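Local coordinates for solute-binding protein (Thermoactinomyces vulgaris, PDB 2ZYO) that binds maltodextrins such as maltotetraose, and cyclodextrins, probably as the membrane-attached lipoprotein that hands sugar to a transporter, at residues L236-K241 and K253-A258; K138-V143 and K241-I246; K37-E42 and M300-S305; V22-A27 and D76-P81; A186-E191 and I201-P206. All blocks are in the same frame, centred on the assembly; numbering follows the deposited sequence.

Contact 1 of 5, residues L236-K241 and K253-A258; sequences LFKSGK and KDYQAA
F237 and Y255 meet in an edge-to-face aromatic pair that joins the end of helix 230-238 to helix 252-257. These helices precede and follow strand 242-247 in the chain and pack on the same face of it, in an alpha/beta lobe of the type 2 periplasmic binding protein fold. F237 brings an edge of its ring to one face of Y255. Its CG stands anti to the backbone N (chi1 -172°), which carries CD2 over the centre of the tyrosine ring, and F237 CE2 reaches Y255 CD2 at 3.5 Å. The ring planes meet at 54°. The tyrosine suits this place because its ring gives an apolar face while its hydroxyl, at the far end, hydrogen-bonds to N234 and N247.

One residue on, K238 serves two ends at once. Its apolar stem lies between Y255 and A258, with K238 CG at the edge of the tyrosine ring, 3.7 Å from Y255 CD1, and also 3.7 Å from A258 CB. The chain then bends, and K238 NZ makes a salt bridge of 2.8 Å with D254 OD2, on the syn side and tilted about 20° out of the carboxylate plane.

Past the helix end, G240 takes a positive phi in a Schellman motif, a conformation easy for a residue without a side chain. Next comes K241, whose NZ bonds S239 OG at 2.9 Å and also the carbonyl of Q163.

Contact 2 of 5, residues K138-V143 and K241-I246; sequences KLMGQV and KVAAVI
L139 and M140, in the loop that follows strand 120-136, lay their side chains against A243, at a corner of the chain, and A244 just beyond it. No hydrogen bond crosses between the two segments; the contact is apolar and mostly buried, and the alanines, with only a methyl each, let the loop come close.

M140 can be followed from root to tip. M140 CB stands 4.3 Å from A243 O. CG then lies anti to the backbone N (chi1 178°), and the next torsion is also extended, so the chain runs straight out from the loop. M140 SD comes to 4.2 Å from A244 CB. At the last torsion of M140 (-80°) the chain bends, and M140 CE settles 4.0 Å from that same A244 CB, with A243 CB slightly farther off at 4.4 Å. A long, flexible thioether suits this place, since it can follow the contour of two small neighbours while Y135 and Y153 also pack against it.

L139 covers the preceding part of the segment. L139 CB is 3.9 Å from A243 CB, and its branch CD1 rests on the peptide between V242 and A243, 3.6 Å from V242 O.

At A243 the chain turns a corner; its backbone bonds to N136 and Y165, of which N136 ends strand 120-136. Strand 242-247 pairs antiparallel with 120-136 and parallel with 165-169, giving a mixed sheet in which 120-136 runs against its neighbours, as in a lobe of the type 2 periplasmic binding protein fold.

Contact 3 of 5, residues K37-E42 and M300-S305; sequences KKWAGE and MQFLTS
The ring edge of F302 fits against the backbone and side chains of helix 30-47, between W39 and E42. F302 CE2 lies 3.3 Å from W39 O, where the slightly positive ring hydrogens would suit a carbonyl oxygen, and 3.7 Å from E42 CB. F302 CE2 also approaches the indole in that system's own plane, 4.0 Å from W39 CE3, and the two aromatic side chains cross at about a right angle. Of the E42 side chain it is CB that touches the ring, for the chain bends at chi2 and carries the carboxylate away. Beside the phenyl ring, L303 sends CD2 to 3.8 Å from W39 CB and equally close to A40 N, while the small methyl of A40 suits the packing on V51 and V53 on the far side.

The groups that meet are held from behind. F302 has its CG anti to the backbone N (chi1 -170°), which swings the ring across to the other helix, where F43 meets it edge-to-face. W39 is fixed in rotation by a hydrogen bond from NE1 to S311 OG. Just after the helix, T304 OG1 turns back to M300 O, at 2.9 Å, and S305 follows as N-cap of helix 306-316, bonding A308 N.

Helix 30-47 thus packs on the junction between helices 293-302 and 306-316, with A40 facing strand 50-55 and L303 resting on W284 of strand 278-287.

Contact 4 of 5, residues V22-A27 and D76-P81; sequences VVWENA and DLVTWP
V22 and D76 begin a short parallel pairing of strands 20-25 and 77-81, whose axes run 15° apart. With strand 50-55 along the other edge of 20-25, this gives the order second, first, third strand that marks the doubly wound alpha/beta core of type 2 periplasmic binding proteins.

Backbone hydrogen bonds are few. V22 O is gripped twice: L77 N comes in nearly straight at 3.1 Å, while D76 N, at 2.8 Å, is tilted well away from the carbonyl plane. One step on, W24 N donates to L77 O at 3.1 Å, and V23 CA adds a CA-H...O contact to the same oxygen.

Among side-chain polar groups, D76 extends the pairing at one end: its short side chain lets OD2 take V22 N on its anti lone pair at 2.8 Å, and OD1 remains for S290. E25 OE2 accepts locally from N26 N at 2.7 Å, holding the carboxylate at the strand's end; E25 OE1 makes a salt bridge with K126 and a hydrogen bond with T36, which probably offsets its buried charge. T79 has OG1 anti to the backbone N (chi1 -178°), bonded to G283, with its methyl CG2 turned to W24 O and E25 OE2.

Apolar contacts lie on both sides of the strand pair. V23 CG2 meets L77 CB, two apolar residues filling one face, and W24 lies alongside V78, with W24 CE3 3.7 Å from V78 CG1.

Contact 5 of 5, residues A186-E191 and I201-P206; sequences AAVFKE and IGLNSP
V188 and G202 make the close part of this contact, where backbone meets backbone. G202 N donates to V188 O at 2.9 Å, the donor lying above the carbonyl plane rather than on a lone pair, and I201 CA adds a CA-H...O contact of 3.3 Å to the same V188 O. Just beside it A187 O sits 3.2 Å from G202 CA, an approach open to glycine because no side chain stands on that carbon.

Side chains close over this backbone. F189 has CG anti to its carbonyl carbon (chi1 -60°), which sets the ring beside I201; the two run alongside each other in the same direction, with F189 CE1 3.8 Å from I201 CG1. They are a non-hydrogen-bonded pair of the antiparallel beta-hairpin formed by strands 189-192 and 195-201, a two-stranded sheet on which I353, M356 and V359 pack against F189. Next to them V188 CG1 lies 4.1 Å from L203 CD1. Both residues are branched and apolar and pack on the ring of F174, while M388 of helix 377-394 covers I201 and L203.

The other flank is looser and wetter. A water bridges the segments there, accepting from A187 N at 2.9 Å and donating to G202 O at 2.8 Å. S205 OG, which caps A208 N at the start of helix 206-220, approaches only to 4.4 Å from A186 CB. Farther along, K190 reaches the solvent side and folds its NZ onto E191 O.

How the contacts relate
From the N terminus, 22-27 opens contact 4 and 37-42 opens contact 3; contact 4 closes first, at 76-81, so the two cross. They touch where L77 meets M300 and L303, binding sheet to covering helices. Contact 2 opens at 138-143, and contact 5 opens and closes inside it, completing the hairpin before helix 206-220. Contact 1 begins at 236-241 before contact 2 ends at 241-246, so these cross as well, sharing K241. Together they join helices 230-238 and 252-257 and the loop after 120-136 to strand 242-247. Contact 3 closes last, at 300-305, enclosing contacts 1, 2 and 5. Contact 5 stays about 15 Å from contact 4 by nearest atoms.

Contact 1 of 5, residues L236-K241 and K253-A258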
# COMPACT_ATOMS: atom_id res chain seq x y z
N LEU A 236 3.34 20.13 -9.82
CA LEU A 236 3.88 20.24 -11.18
C LEU A 236 3.13 19.38 -12.20
O LEU A 236 2.97 19.80 -13.35
CB LEU A 236 5.38 19.96 -11.21
CG LEU A 236 6.24 21.06 -10.58
CD1 LEU A 236 7.71 20.67 -10.56
CD2 LEU A 236 6.06 22.39 -11.31
N PHE A 237 2.67 18.20 -11.79
CA PHE A 237 1.85 17.38 -12.69
C PHE A 237 0.51 18.07 -12.98
O PHE A 237 0.06 18.10 -14.13
CB PHE A 237 1.64 15.97 -12.14
CG PHE A 237 0.97 15.03 -13.11
CD1 PHE A 237 1.68 14.51 -14.19
CD2 PHE A 237 -0.36 14.68 -12.96
CE1 PHE A 237 1.07 13.65 -15.11
CE2 PHE A 237 -0.99 13.82 -13.86
CZ PHE A 237 -0.27 13.31 -14.94
N LYS A 238 -0.11 18.63 -11.94
CA LYS A 238 -1.37 19.35 -12.09
C LYS A 238 -1.23 20.62 -12.94
O LYS A 238 -2.22 21.10 -13.50
CB LYS A 238 -1.98 19.68 -10.72
CG LYS A 238 -2.53 18.47 -9.98
CD LYS A 238 -3.23 18.85 -8.68
CE LYS A 238 -2.24 19.25 -7.60
NZ LYS A 238 -2.93 19.63 -6.33
N SER A 239 -0.01 21.13 -13.03
CA SER A 239 0.30 22.32 -13.83
C SER A 239 0.27 22.04 -15.33
O SER A 239 0.30 22.96 -16.14
CB SER A 239 1.68 22.87 -13.45
OG SER A 239 2.72 22.16 -14.11
N GLY A 240 0.24 20.76 -15.70
CA GLY A 240 0.21 20.34 -17.10
C GLY A 240 1.56 20.35 -17.79
O GLY A 240 1.64 20.28 -19.01
N LYS A 241 2.64 20.44 -17.00
CA LYS A 241 3.99 20.49 -17.56
C LYS A 241 4.85 19.27 -17.20
O LYS A 241 6.07 19.31 -17.31
CB LYS A 241 4.70 21.78 -17.14
CG LYS A 241 4.10 23.06 -17.72
CD LYS A 241 4.87 24.30 -17.29
CE LYS A 241 4.44 24.83 -15.92
NZ LYS A 241 4.92 24.00 -14.77
N LYS A 253 -7.88 11.46 -8.20
CA LYS A 253 -9.01 12.38 -8.10
C LYS A 253 -8.55 13.84 -8.12
O LYS A 253 -9.19 14.69 -8.74
CB LYS A 253 -9.85 12.09 -6.86
CG LYS A 253 -10.65 10.79 -6.95
CD LYS A 253 -11.64 10.64 -5.79
CE LYS A 253 -12.94 11.39 -6.04
NZ LYS A 253 -13.77 10.75 -7.10
N ASP A 254 -7.42 14.11 -7.46
CA ASP A 254 -6.82 15.44 -7.45
C ASP A 254 -6.31 15.86 -8.84
O ASP A 254 -6.51 17.00 -9.26
CB ASP A 254 -5.68 15.50 -6.42
CG ASP A 254 -5.18 16.92 -6.17
OD1 ASP A 254 -5.98 17.87 -6.27
OD2 ASP A 254 -3.98 17.06 -5.86
N TYR A 255 -5.67 14.93 -9.56
CA TYR A 255 -5.18 15.20 -10.91
C TYR A 255 -6.31 15.49 -11.89
O TYR A 255 -6.19 16.39 -12.72
CB TYR A 255 -4.34 14.03 -11.45
CG TYR A 255 -3.02 13.76 -10.75
CD1 TYR A 255 -2.39 14.74 -9.97
CD2 TYR A 255 -2.38 12.54 -10.91
CE1 TYR A 255 -1.17 14.48 -9.35
CE2 TYR A 255 -1.16 12.28 -10.29
CZ TYR A 255 -0.56 13.25 -9.52
OH TYR A 255 0.64 12.97 -8.92
N GLN A 256 -7.39 14.72 -11.79
CA GLN A 256 -8.55 14.88 -12.66
C GLN A 256 -9.31 16.17 -12.37
O GLN A 256 -9.79 16.83 -13.29
CB GLN A 256 -9.47 13.67 -12.55
CG GLN A 256 -8.87 12.39 -13.11
CD GLN A 256 -9.80 11.20 -13.01
OE1 GLN A 256 -10.41 10.96 -11.97
NE2 GLN A 256 -9.91 10.45 -14.09
N ALA A 257 -9.41 16.52 -11.09
CA ALA A 257 -10.03 17.78 -10.68
C ALA A 257 -9.28 18.98 -11.25
O ALA A 257 -9.88 20.02 -11.51
CB ALA A 257 -10.11 17.87 -9.16
N ALA A 258 -7.97 18.82 -11.44
CA ALA A 258 -7.11 19.86 -12.01
C ALA A 258 -7.25 19.99 -13.53
O ALA A 258 -6.76 20.95 -14.13
CB ALA A 258 -5.66 19.61 -11.64

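Contact 2 of 5, residues K138-V143 and K241-I246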
# COMPACT_ATOMS: atom_id res chain seq x y z
N LYS A 138 -2.00 14.35 -22.93
CA LYS A 138 -1.67 15.42 -23.87
C LYS A 138 -0.17 15.53 -24.11
O LYS A 138 0.27 16.22 -25.05
CB LYS A 138 -2.22 16.77 -23.37
CG LYS A 138 -3.74 16.85 -23.33
CD LYS A 138 -4.21 18.22 -22.87
CE LYS A 138 -5.72 18.24 -22.69
NZ LYS A 138 -6.18 19.53 -22.10
N LEU A 139 0.62 14.84 -23.29
CA LEU A 139 2.08 14.93 -23.35
C LEU A 139 2.78 13.61 -23.67
O LEU A 139 3.91 13.61 -24.16
CB LEU A 139 2.64 15.50 -22.04
CG LEU A 139 2.15 16.87 -21.58
CD1 LEU A 139 2.70 17.19 -20.20
CD2 LEU A 139 2.52 17.97 -22.57
N MET A 140 2.12 12.49 -23.39
CA MET A 140 2.69 11.17 -23.62
C MET A 140 1.67 10.23 -24.26
O MET A 140 0.50 10.18 -23.84
CB MET A 140 3.20 10.57 -22.30
CG MET A 140 3.78 9.16 -22.42
SD MET A 140 4.52 8.57 -20.89
CE MET A 140 6.11 9.38 -20.93
N GLY A 141 2.12 9.51 -25.29
CA GLY A 141 1.28 8.54 -26.00
C GLY A 141 1.60 7.12 -25.58
O GLY A 141 1.08 6.63 -24.57
N GLN A 142 2.46 6.46 -26.35
CA GLN A 142 2.96 5.15 -25.96
C GLN A 142 3.96 5.34 -24.83
O GLN A 142 4.94 6.08 -24.98
CB GLN A 142 3.61 4.43 -27.14
CG GLN A 142 4.19 3.05 -26.79
CD GLN A 142 3.14 2.07 -26.31
OE1 GLN A 142 2.07 1.94 -26.91
NE2 GLN A 142 3.44 1.37 -25.22
N VAL A 143 3.71 4.69 -23.70
CA VAL A 143 4.63 4.72 -22.56
C VAL A 143 5.93 3.99 -22.91
O VAL A 143 5.92 3.07 -23.72
CB VAL A 143 3.99 4.13 -21.27
CG1 VAL A 143 2.78 4.96 -20.84
CG2 VAL A 143 3.60 2.67 -21.45
N LYS A 241 2.64 20.44 -17.00
CA LYS A 241 3.99 20.49 -17.56
C LYS A 241 4.85 19.27 -17.20
O LYS A 241 6.07 19.31 -17.31
CB LYS A 241 4.70 21.78 -17.14
CG LYS A 241 4.10 23.06 -17.72
CD LYS A 241 4.87 24.30 -17.29
CE LYS A 241 4.44 24.83 -15.92
NZ LYS A 241 4.92 24.00 -14.77
N VAL A 242 4.20 18.19 -16.78
CA VAL A 242 4.89 16.94 -16.47
C VAL A 242 4.23 15.79 -17.23
O VAL A 242 3.05 15.52 -17.04
CB VAL A 242 4.91 16.64 -14.94
CG1 VAL A 242 5.59 15.30 -14.66
CG2 VAL A 242 5.62 17.75 -14.18
N ALA A 243 5.01 15.12 -18.08
CA ALA A 243 4.47 14.04 -18.91
C ALA A 243 4.06 12.82 -18.09
O ALA A 243 2.99 12.26 -18.30
CB ALA A 243 5.46 13.65 -19.99
N ALA A 244 4.92 12.42 -17.15
CA ALA A 244 4.66 11.22 -16.35
C ALA A 244 5.19 11.35 -14.93
O ALA A 244 6.24 11.97 -14.69
CB ALA A 244 5.26 9.99 -17.02
N VAL A 245 4.45 10.78 -13.98
CA VAL A 245 4.91 10.63 -12.61
C VAL A 245 4.82 9.16 -12.19
O VAL A 245 4.12 8.37 -12.83
CB VAL A 245 4.11 11.52 -11.60
CG1 VAL A 245 4.19 12.99 -11.98
CG2 VAL A 245 2.66 11.06 -11.49
N ILE A 246 5.54 8.80 -11.13
CA ILE A 246 5.35 7.52 -10.48
C ILE A 246 4.63 7.80 -9.17
O ILE A 246 5.19 8.42 -8.26
CB ILE A 246 6.68 6.76 -10.25
CG1 ILE A 246 7.36 6.46 -11.59
CG2 ILE A 246 6.42 5.46 -9.47
CD1 ILE A 246 8.75 5.86 -11.47

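Contact 3 of 5, residues K37-E42 and M300-S305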
# COMPACT_ATOMS: atom_id res chain seq x y z
N LYS A 37 -21.83 0.94 5.43
CA LYS A 37 -23.18 1.05 6.00
C LYS A 37 -24.20 0.29 5.15
O LYS A 37 -25.11 -0.35 5.69
CB LYS A 37 -23.58 2.52 6.17
CG LYS A 37 -22.86 3.24 7.30
CD LYS A 37 -23.41 4.64 7.52
CE LYS A 37 -22.63 5.42 8.58
NZ LYS A 37 -22.67 4.81 9.93
N LYS A 38 -24.05 0.35 3.83
CA LYS A 38 -24.94 -0.36 2.91
C LYS A 38 -24.88 -1.87 3.14
O LYS A 38 -25.91 -2.52 3.33
CB LYS A 38 -24.61 -0.04 1.45
CG LYS A 38 -25.44 -0.85 0.45
CD LYS A 38 -24.88 -0.77 -0.96
CE LYS A 38 -25.57 -1.75 -1.89
NZ LYS A 38 -27.03 -1.47 -2.06
N TRP A 39 -23.67 -2.42 3.12
CA TRP A 39 -23.51 -3.87 3.22
C TRP A 39 -23.73 -4.42 4.62
O TRP A 39 -24.23 -5.53 4.78
CB TRP A 39 -22.20 -4.32 2.57
CG TRP A 39 -22.29 -4.11 1.10
CD1 TRP A 39 -21.73 -3.11 0.36
CD2 TRP A 39 -23.08 -4.88 0.18
NE1 TRP A 39 -22.08 -3.22 -0.96
CE2 TRP A 39 -22.91 -4.31 -1.10
CE3 TRP A 39 -23.89 -6.02 0.31
CZ2 TRP A 39 -23.53 -4.83 -2.24
CZ3 TRP A 39 -24.50 -6.53 -0.82
CH2 TRP A 39 -24.32 -5.94 -2.08
N ALA A 40 -23.38 -3.62 5.64
CA ALA A 40 -23.78 -3.94 7.01
C ALA A 40 -25.30 -4.01 7.09
O ALA A 40 -25.86 -4.93 7.70
CB ALA A 40 -23.25 -2.90 7.97
N GLY A 41 -25.97 -3.05 6.44
CA GLY A 41 -27.43 -3.03 6.37
C GLY A 41 -28.01 -4.29 5.75
O GLY A 41 -29.00 -4.83 6.25
N GLU A 42 -27.40 -4.75 4.66
CA GLU A 42 -27.82 -5.99 4.00
C GLU A 42 -27.61 -7.23 4.88
O GLU A 42 -28.43 -8.14 4.86
CB GLU A 42 -27.11 -6.18 2.65
CG GLU A 42 -27.53 -5.18 1.56
CD GLU A 42 -28.95 -5.40 1.05
OE1 GLU A 42 -29.47 -6.54 1.14
OE2 GLU A 42 -29.55 -4.43 0.55
N MET A 300 -17.67 -10.53 8.28
CA MET A 300 -16.47 -10.17 7.52
C MET A 300 -16.52 -10.73 6.10
O MET A 300 -16.15 -10.05 5.14
CB MET A 300 -15.21 -10.64 8.23
CG MET A 300 -13.93 -10.16 7.56
SD MET A 300 -12.43 -10.91 8.20
CE MET A 300 -12.33 -10.15 9.83
N GLN A 301 -16.95 -11.99 5.98
CA GLN A 301 -17.11 -12.62 4.67
C GLN A 301 -18.20 -11.94 3.86
O GLN A 301 -18.05 -11.74 2.65
CB GLN A 301 -17.41 -14.12 4.83
CG GLN A 301 -16.22 -14.93 5.31
CD GLN A 301 -16.61 -16.34 5.69
OE1 GLN A 301 -16.71 -17.22 4.84
NE2 GLN A 301 -16.83 -16.56 6.98
N PHE A 302 -19.30 -11.59 4.52
CA PHE A 302 -20.42 -10.92 3.86
C PHE A 302 -19.98 -9.57 3.28
O PHE A 302 -20.41 -9.19 2.19
CB PHE A 302 -21.60 -10.75 4.82
CG PHE A 302 -22.86 -10.29 4.15
CD1 PHE A 302 -23.77 -11.21 3.64
CD2 PHE A 302 -23.14 -8.93 4.03
CE1 PHE A 302 -24.94 -10.78 3.01
CE2 PHE A 302 -24.31 -8.50 3.40
CZ PHE A 302 -25.20 -9.43 2.89
N LEU A 303 -19.11 -8.88 4.01
CA LEU A 303 -18.63 -7.56 3.59
C LEU A 303 -17.56 -7.62 2.49
O LEU A 303 -17.22 -6.59 1.91
CB LEU A 303 -18.07 -6.78 4.79
CG LEU A 303 -19.01 -6.43 5.95
CD1 LEU A 303 -18.22 -5.81 7.09
CD2 LEU A 303 -20.13 -5.50 5.50
N THR A 304 -17.04 -8.82 2.23
CA THR A 304 -15.95 -8.99 1.27
C THR A 304 -16.30 -9.95 0.13
O THR A 304 -15.41 -10.46 -0.57
CB THR A 304 -14.64 -9.46 1.95
OG1 THR A 304 -14.88 -10.69 2.66
CG2 THR A 304 -14.14 -8.41 2.93
N SER A 305 -17.59 -10.20 -0.06
CA SER A 305 -18.06 -11.07 -1.14
C SER A 305 -17.84 -10.41 -2.49
O SER A 305 -17.57 -9.20 -2.57
CB SER A 305 -19.54 -11.37 -0.96
OG SER A 305 -20.32 -10.21 -1.23

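Contact 4 of 5, residues V22-A27 and D76-P81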
# COMPACT_ATOMS: atom_id res chain seq x y z
N VAL A 22 -20.38 -4.73 16.00
CA VAL A 22 -19.90 -3.37 15.82
C VAL A 22 -18.76 -3.35 14.80
O VAL A 22 -17.86 -4.18 14.86
CB VAL A 22 -19.45 -2.72 17.16
CG1 VAL A 22 -18.98 -1.28 16.95
CG2 VAL A 22 -20.59 -2.75 18.18
N VAL A 23 -18.83 -2.39 13.88
CA VAL A 23 -17.83 -2.24 12.83
C VAL A 23 -17.33 -0.80 12.85
O VAL A 23 -18.14 0.13 12.89
CB VAL A 23 -18.45 -2.56 11.44
CG1 VAL A 23 -17.50 -2.22 10.31
CG2 VAL A 23 -18.87 -4.03 11.35
N TRP A 24 -16.01 -0.62 12.84
CA TRP A 24 -15.43 0.72 12.70
C TRP A 24 -14.97 0.93 11.26
O TRP A 24 -14.23 0.11 10.71
CB TRP A 24 -14.25 0.93 13.65
CG TRP A 24 -14.60 1.00 15.11
CD1 TRP A 24 -15.84 1.13 15.65
CD2 TRP A 24 -13.68 0.97 16.20
NE1 TRP A 24 -15.76 1.16 17.03
CE2 TRP A 24 -14.44 1.07 17.39
CE3 TRP A 24 -12.29 0.86 16.30
CZ2 TRP A 24 -13.85 1.06 18.66
CZ3 TRP A 24 -11.70 0.85 17.56
CH2 TRP A 24 -12.48 0.95 18.72
N GLU A 25 -15.40 2.04 10.67
CA GLU A 25 -15.06 2.36 9.29
C GLU A 25 -14.57 3.81 9.17
O GLU A 25 -14.96 4.67 9.96
CB GLU A 25 -16.25 2.10 8.36
CG GLU A 25 -15.99 2.36 6.86
CD GLU A 25 -14.86 1.52 6.29
OE1 GLU A 25 -15.15 0.51 5.63
OE2 GLU A 25 -13.68 1.87 6.51
N ASN A 26 -13.71 4.04 8.17
CA ASN A 26 -13.10 5.35 7.90
C ASN A 26 -14.04 6.54 8.09
O ASN A 26 -15.13 6.58 7.52
CB ASN A 26 -12.54 5.36 6.47
CG ASN A 26 -11.66 6.57 6.20
OD1 ASN A 26 -11.36 7.36 7.10
ND2 ASN A 26 -11.22 6.71 4.95
N ALA A 27 -13.59 7.50 8.90
CA ALA A 27 -14.40 8.66 9.26
C ALA A 27 -14.26 9.83 8.28
O ALA A 27 -15.18 10.64 8.16
CB ALA A 27 -14.07 9.12 10.67
N ASP A 76 -16.18 -5.18 16.84
CA ASP A 76 -15.89 -6.57 16.49
C ASP A 76 -14.98 -6.61 15.27
O ASP A 76 -14.01 -7.38 15.23
CB ASP A 76 -17.18 -7.34 16.24
CG ASP A 76 -18.05 -7.42 17.48
OD1 ASP A 76 -17.71 -8.21 18.39
OD2 ASP A 76 -19.05 -6.68 17.55
N LEU A 77 -15.28 -5.78 14.28
CA LEU A 77 -14.47 -5.67 13.08
C LEU A 77 -13.84 -4.29 12.97
O LEU A 77 -14.51 -3.28 13.17
CB LEU A 77 -15.29 -5.98 11.82
CG LEU A 77 -15.97 -7.35 11.69
CD1 LEU A 77 -16.58 -7.48 10.31
CD2 LEU A 77 -15.00 -8.51 11.95
N VAL A 78 -12.54 -4.28 12.68
CA VAL A 78 -11.77 -3.05 12.53
C VAL A 78 -11.00 -3.09 11.21
O VAL A 78 -10.93 -4.13 10.55
CB VAL A 78 -10.78 -2.84 13.70
CG1 VAL A 78 -11.54 -2.57 15.00
CG2 VAL A 78 -9.86 -4.05 13.86
N THR A 79 -10.44 -1.95 10.81
CA THR A 79 -9.74 -1.84 9.54
C THR A 79 -8.63 -0.79 9.55
O THR A 79 -8.80 0.30 10.10
CB THR A 79 -10.73 -1.60 8.36
OG1 THR A 79 -10.01 -1.55 7.12
CG2 THR A 79 -11.53 -0.32 8.55
N TRP A 80 -7.49 -1.15 8.96
CA TRP A 80 -6.36 -0.24 8.74
C TRP A 80 -5.39 -0.84 7.72
O TRP A 80 -5.44 -2.05 7.47
CB TRP A 80 -5.64 0.12 10.05
CG TRP A 80 -5.20 -1.04 10.90
CD1 TRP A 80 -4.13 -1.87 10.69
CD2 TRP A 80 -5.80 -1.48 12.13
NE1 TRP A 80 -4.04 -2.80 11.70
CE2 TRP A 80 -5.06 -2.58 12.59
CE3 TRP A 80 -6.91 -1.05 12.87
CZ2 TRP A 80 -5.38 -3.26 13.77
CZ3 TRP A 80 -7.23 -1.72 14.05
CH2 TRP A 80 -6.46 -2.82 14.48
N PRO A 81 -4.52 -0.01 7.11
CA PRO A 81 -3.48 -0.54 6.22
C PRO A 81 -2.64 -1.64 6.88
O PRO A 81 -2.30 -1.54 8.06
CB PRO A 81 -2.62 0.69 5.92
CG PRO A 81 -3.57 1.83 6.05
CD PRO A 81 -4.47 1.46 7.18

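Contact 5 of 5, residues A186-E191 and I201-P206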
# COMPACT_ATOMS: atom_id res chain seq x y z
N ALA A 186 17.62 -6.57 -4.06
CA ALA A 186 17.71 -6.10 -2.68
C ALA A 186 16.41 -6.31 -1.92
O ALA A 186 15.32 -6.15 -2.47
CB ALA A 186 18.12 -4.63 -2.64
N ALA A 187 16.54 -6.66 -0.64
CA ALA A 187 15.40 -6.85 0.25
C ALA A 187 15.54 -5.95 1.47
O ALA A 187 16.65 -5.54 1.82
CB ALA A 187 15.29 -8.31 0.67
N VAL A 188 14.42 -5.63 2.11
CA VAL A 188 14.44 -4.88 3.37
C VAL A 188 14.89 -5.81 4.50
O VAL A 188 15.91 -5.56 5.14
CB VAL A 188 13.08 -4.24 3.72
CG1 VAL A 188 13.21 -3.36 4.95
CG2 VAL A 188 12.54 -3.43 2.54
N PHE A 189 14.11 -6.87 4.73
CA PHE A 189 14.47 -7.92 5.69
C PHE A 189 14.54 -9.25 4.95
O PHE A 189 13.78 -9.48 4.01
CB PHE A 189 13.41 -8.03 6.80
CG PHE A 189 13.23 -6.77 7.61
CD1 PHE A 189 14.16 -6.41 8.58
CD2 PHE A 189 12.12 -5.95 7.40
CE1 PHE A 189 13.99 -5.25 9.34
CE2 PHE A 189 11.95 -4.79 8.15
CZ PHE A 189 12.88 -4.44 9.12
N LYS A 190 15.45 -10.12 5.38
CA LYS A 190 15.54 -11.46 4.81
C LYS A 190 14.29 -12.26 5.15
O LYS A 190 13.93 -12.39 6.33
CB LYS A 190 16.80 -12.18 5.30
CG LYS A 190 16.93 -13.64 4.86
CD LYS A 190 17.07 -13.79 3.35
CE LYS A 190 17.31 -15.24 2.94
NZ LYS A 190 16.20 -16.15 3.36
N GLU A 191 13.64 -12.78 4.12
CA GLU A 191 12.41 -13.56 4.27
C GLU A 191 12.70 -15.05 4.23
O GLU A 191 13.45 -15.53 3.38
CB GLU A 191 11.40 -13.18 3.18
CG GLU A 191 10.00 -13.73 3.41
CD GLU A 191 8.97 -13.17 2.44
OE1 GLU A 191 8.88 -11.93 2.30
OE2 GLU A 191 8.25 -13.97 1.82
N ILE A 201 18.94 -7.24 7.96
CA ILE A 201 18.54 -6.13 7.10
C ILE A 201 19.38 -6.18 5.82
O ILE A 201 20.60 -6.32 5.88
CB ILE A 201 18.70 -4.77 7.83
CG1 ILE A 201 17.69 -4.67 8.98
CG2 ILE A 201 18.53 -3.60 6.85
CD1 ILE A 201 17.89 -3.46 9.89
N GLY A 202 18.72 -6.08 4.67
CA GLY A 202 19.41 -6.19 3.39
C GLY A 202 19.70 -4.88 2.70
O GLY A 202 20.13 -4.86 1.55
N LEU A 203 19.50 -3.77 3.41
CA LEU A 203 19.57 -2.45 2.79
C LEU A 203 20.98 -1.85 2.66
O LEU A 203 21.14 -0.74 2.14
CB LEU A 203 18.60 -1.47 3.46
CG LEU A 203 17.11 -1.76 3.25
CD1 LEU A 203 16.25 -0.75 3.97
CD2 LEU A 203 16.74 -1.81 1.77
N ASN A 204 22.00 -2.58 3.10
CA ASN A 204 23.39 -2.20 2.78
C ASN A 204 24.16 -3.32 2.06
O ASN A 204 25.39 -3.35 2.08
CB ASN A 204 24.14 -1.65 4.00
CG ASN A 204 24.38 -2.70 5.08
OD1 ASN A 204 23.56 -3.59 5.30
ND2 ASN A 204 25.51 -2.59 5.76
N SER A 205 23.41 -4.21 1.41
CA SER A 205 23.97 -5.26 0.57
C SER A 205 24.51 -4.66 -0.73
O SER A 205 24.14 -3.53 -1.08
CB SER A 205 22.89 -6.29 0.25
OG SER A 205 21.90 -5.73 -0.61
N PRO A 206 25.37 -5.40 -1.46
CA PRO A 206 25.81 -4.91 -2.77
C PRO A 206 24.62 -4.63 -3.69
O PRO A 206 24.65 -3.65 -4.45
CB PRO A 206 26.64 -6.08 -3.31
CG PRO A 206 27.12 -6.80 -2.11
CD PRO A 206 26.00 -6.69 -1.11
O HOH W 1 19.37 -7.01 0.00